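Local coordinates for protein Ras-3 from Cryphonectria parasitica (Cryphonectria parasitica, PDB 4KU4) that is a Ras-family small G protein-like member of the P-loop NTPase clan, modelled here with guanosine-5'-diphosphate and magnesium, at residues R79-R84 with E110-K115. Residues are numbered along the deposited sequence; the frame is centred on the assembly and turned at random.
Sequences REQWIR and EVIQTK
R79 of helix 77-84 reaches across to E110 of helix 98-118. Its CB stays loosely beside E110 OE1. CG comes nearer, 3.7 Å from E110 OE1. CD passes close by the same oxygen. The chain then bends at its third torsion, which swings the guanidinium across the end of the E110 carboxylate. NH2 ends in front of both oxygens, 2.9 Å from E110 OE1 and 2.8 Å from E110 OE2. The bond to OE1 is nearly straight, 167° at the hydrogen. It lies in the guanidinium plane and uses the syn lone pair of OE1. OE2 lies obliquely to the guanidinium; the two flat groups are turned 38° apart. One nitrogen thus serves both oxygens of the salt bridge.

I83 is the knob of the interface, set among E110, V111, T114 and K115. Its CD1 touches V111 CG2 at 3.8 Å, and its CG2 rests against T114 CG2 at 3.7 Å. T114 OG1 bonds back to E110 O within its own helix. This turns the T114 methyl toward I83 and the E80 side chain.

At the far end, K115 bends at chi2 and then runs extended. Its NZ donates to I83 O at 3.0 Å and also bonds N86 O, so the ammonium ties down the C-terminal end of helix 77-84. F89 of the central sheet lies beneath I83 and V111.

The short segments cross at -65°, with axes 9.8 Å apart. Two neighbouring helices packed on one sheet in this way belong to the Ras-type alpha/beta fold.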
# COMPACT_ATOMS: atom_id res chain seq x y z
N ARG A 79 1.72 -3.09 15.04
CA ARG A 79 2.07 -2.44 13.79
C ARG A 79 3.58 -2.54 13.55
O ARG A 79 4.02 -2.73 12.42
CB ARG A 79 1.62 -0.98 13.77
CG ARG A 79 1.71 -0.33 12.41
CD ARG A 79 1.01 1.01 12.42
NE ARG A 79 -0.23 0.99 13.19
CZ ARG A 79 -0.39 1.61 14.36
NH1 ARG A 79 -1.55 1.53 15.01
NH2 ARG A 79 0.60 2.31 14.88
N GLU A 80 4.36 -2.43 14.62
CA GLU A 80 5.81 -2.53 14.51
C GLU A 80 6.27 -3.92 14.04
O GLU A 80 7.28 -4.03 13.34
CB GLU A 80 6.49 -2.17 15.83
CG GLU A 80 7.53 -1.06 15.69
CD GLU A 80 8.65 -1.18 16.71
OE1 GLU A 80 8.35 -1.29 17.91
OE2 GLU A 80 9.84 -1.15 16.30
N GLN A 81 5.55 -4.96 14.40
CA GLN A 81 5.90 -6.30 13.91
C GLN A 81 5.60 -6.38 12.42
O GLN A 81 6.41 -6.88 11.64
CB GLN A 81 5.15 -7.39 14.67
CG GLN A 81 5.83 -8.76 14.61
CD GLN A 81 5.59 -9.57 15.88
OE1 GLN A 81 4.45 -9.86 16.23
NE2 GLN A 81 6.66 -9.92 16.58
N TRP A 82 4.44 -5.87 12.03
CA TRP A 82 4.06 -5.84 10.62
C TRP A 82 5.17 -5.18 9.79
O TRP A 82 5.48 -5.62 8.67
CB TRP A 82 2.74 -5.08 10.43
CG TRP A 82 1.53 -5.66 11.14
CD1 TRP A 82 1.34 -6.96 11.53
CD2 TRP A 82 0.34 -4.95 11.50
NE1 TRP A 82 0.10 -7.09 12.12
CE2 TRP A 82 -0.53 -5.87 12.11
CE3 TRP A 82 -0.07 -3.62 11.37
CZ2 TRP A 82 -1.80 -5.51 12.59
CZ3 TRP A 82 -1.33 -3.26 11.84
CH2 TRP A 82 -2.17 -4.20 12.44
N ILE A 83 5.77 -4.13 10.33
CA ILE A 83 6.79 -3.38 9.60
C ILE A 83 8.13 -4.12 9.51
O ILE A 83 8.78 -4.10 8.47
CB ILE A 83 6.98 -1.96 10.22
CG1 ILE A 83 5.68 -1.16 10.08
CG2 ILE A 83 8.13 -1.23 9.55
CD1 ILE A 83 5.66 0.14 10.87
N ARG A 84 8.54 -4.76 10.60
CA ARG A 84 9.78 -5.51 10.60
C ARG A 84 9.75 -6.66 9.60
O ARG A 84 10.76 -6.97 8.97
CB ARG A 84 10.08 -6.06 12.01
CG ARG A 84 10.22 -5.00 13.07
CD ARG A 84 10.38 -5.61 14.47
NE ARG A 84 11.75 -5.49 14.97
CZ ARG A 84 12.46 -6.51 15.43
NH1 ARG A 84 11.94 -7.73 15.46
NH2 ARG A 84 13.70 -6.32 15.87
N GLU A 110 6.14 6.32 11.20
CA GLU A 110 6.35 5.07 11.91
C GLU A 110 7.18 4.10 11.07
O GLU A 110 8.11 3.46 11.58
CB GLU A 110 5.02 4.39 12.29
CG GLU A 110 4.27 4.97 13.47
CD GLU A 110 3.11 4.09 13.89
OE1 GLU A 110 3.09 2.91 13.48
OE2 GLU A 110 2.21 4.56 14.63
N VAL A 111 6.85 3.97 9.80
CA VAL A 111 7.59 3.05 8.94
C VAL A 111 9.07 3.41 8.85
O VAL A 111 9.94 2.57 9.09
CB VAL A 111 6.96 2.93 7.53
CG1 VAL A 111 7.91 2.22 6.57
CG2 VAL A 111 5.63 2.19 7.63
N ILE A 112 9.35 4.66 8.50
CA ILE A 112 10.73 5.13 8.40
C ILE A 112 11.53 4.95 9.70
O ILE A 112 12.64 4.43 9.68
CB ILE A 112 10.79 6.60 7.95
CG1 ILE A 112 10.44 6.70 6.46
CG2 ILE A 112 12.17 7.18 8.20
CD1 ILE A 112 11.44 6.02 5.58
N GLN A 113 10.95 5.37 10.82
CA GLN A 113 11.62 5.28 12.11
C GLN A 113 11.91 3.83 12.50
O GLN A 113 12.99 3.52 13.00
CB GLN A 113 10.80 5.97 13.21
CG GLN A 113 10.62 7.47 13.01
CD GLN A 113 11.93 8.23 12.97
OE1 GLN A 113 12.98 7.69 13.31
NE2 GLN A 113 11.87 9.49 12.54
N THR A 114 10.93 2.96 12.27
CA THR A 114 11.10 1.54 12.56
C THR A 114 12.18 0.93 11.67
O THR A 114 13.06 0.23 12.16
CB THR A 114 9.77 0.77 12.42
OG1 THR A 114 8.79 1.34 13.30
CG2 THR A 114 9.97 -0.70 12.77
N LYS A 115 12.12 1.20 10.37
CA LYS A 115 13.14 0.72 9.44
C LYS A 115 14.53 1.29 9.73
O LYS A 115 15.54 0.64 9.48
CB LYS A 115 12.74 1.00 7.99
CG LYS A 115 11.68 0.06 7.46
CD LYS A 115 12.12 -1.39 7.57
CE LYS A 115 11.11 -2.34 6.92
NZ LYS A 115 11.47 -3.78 7.09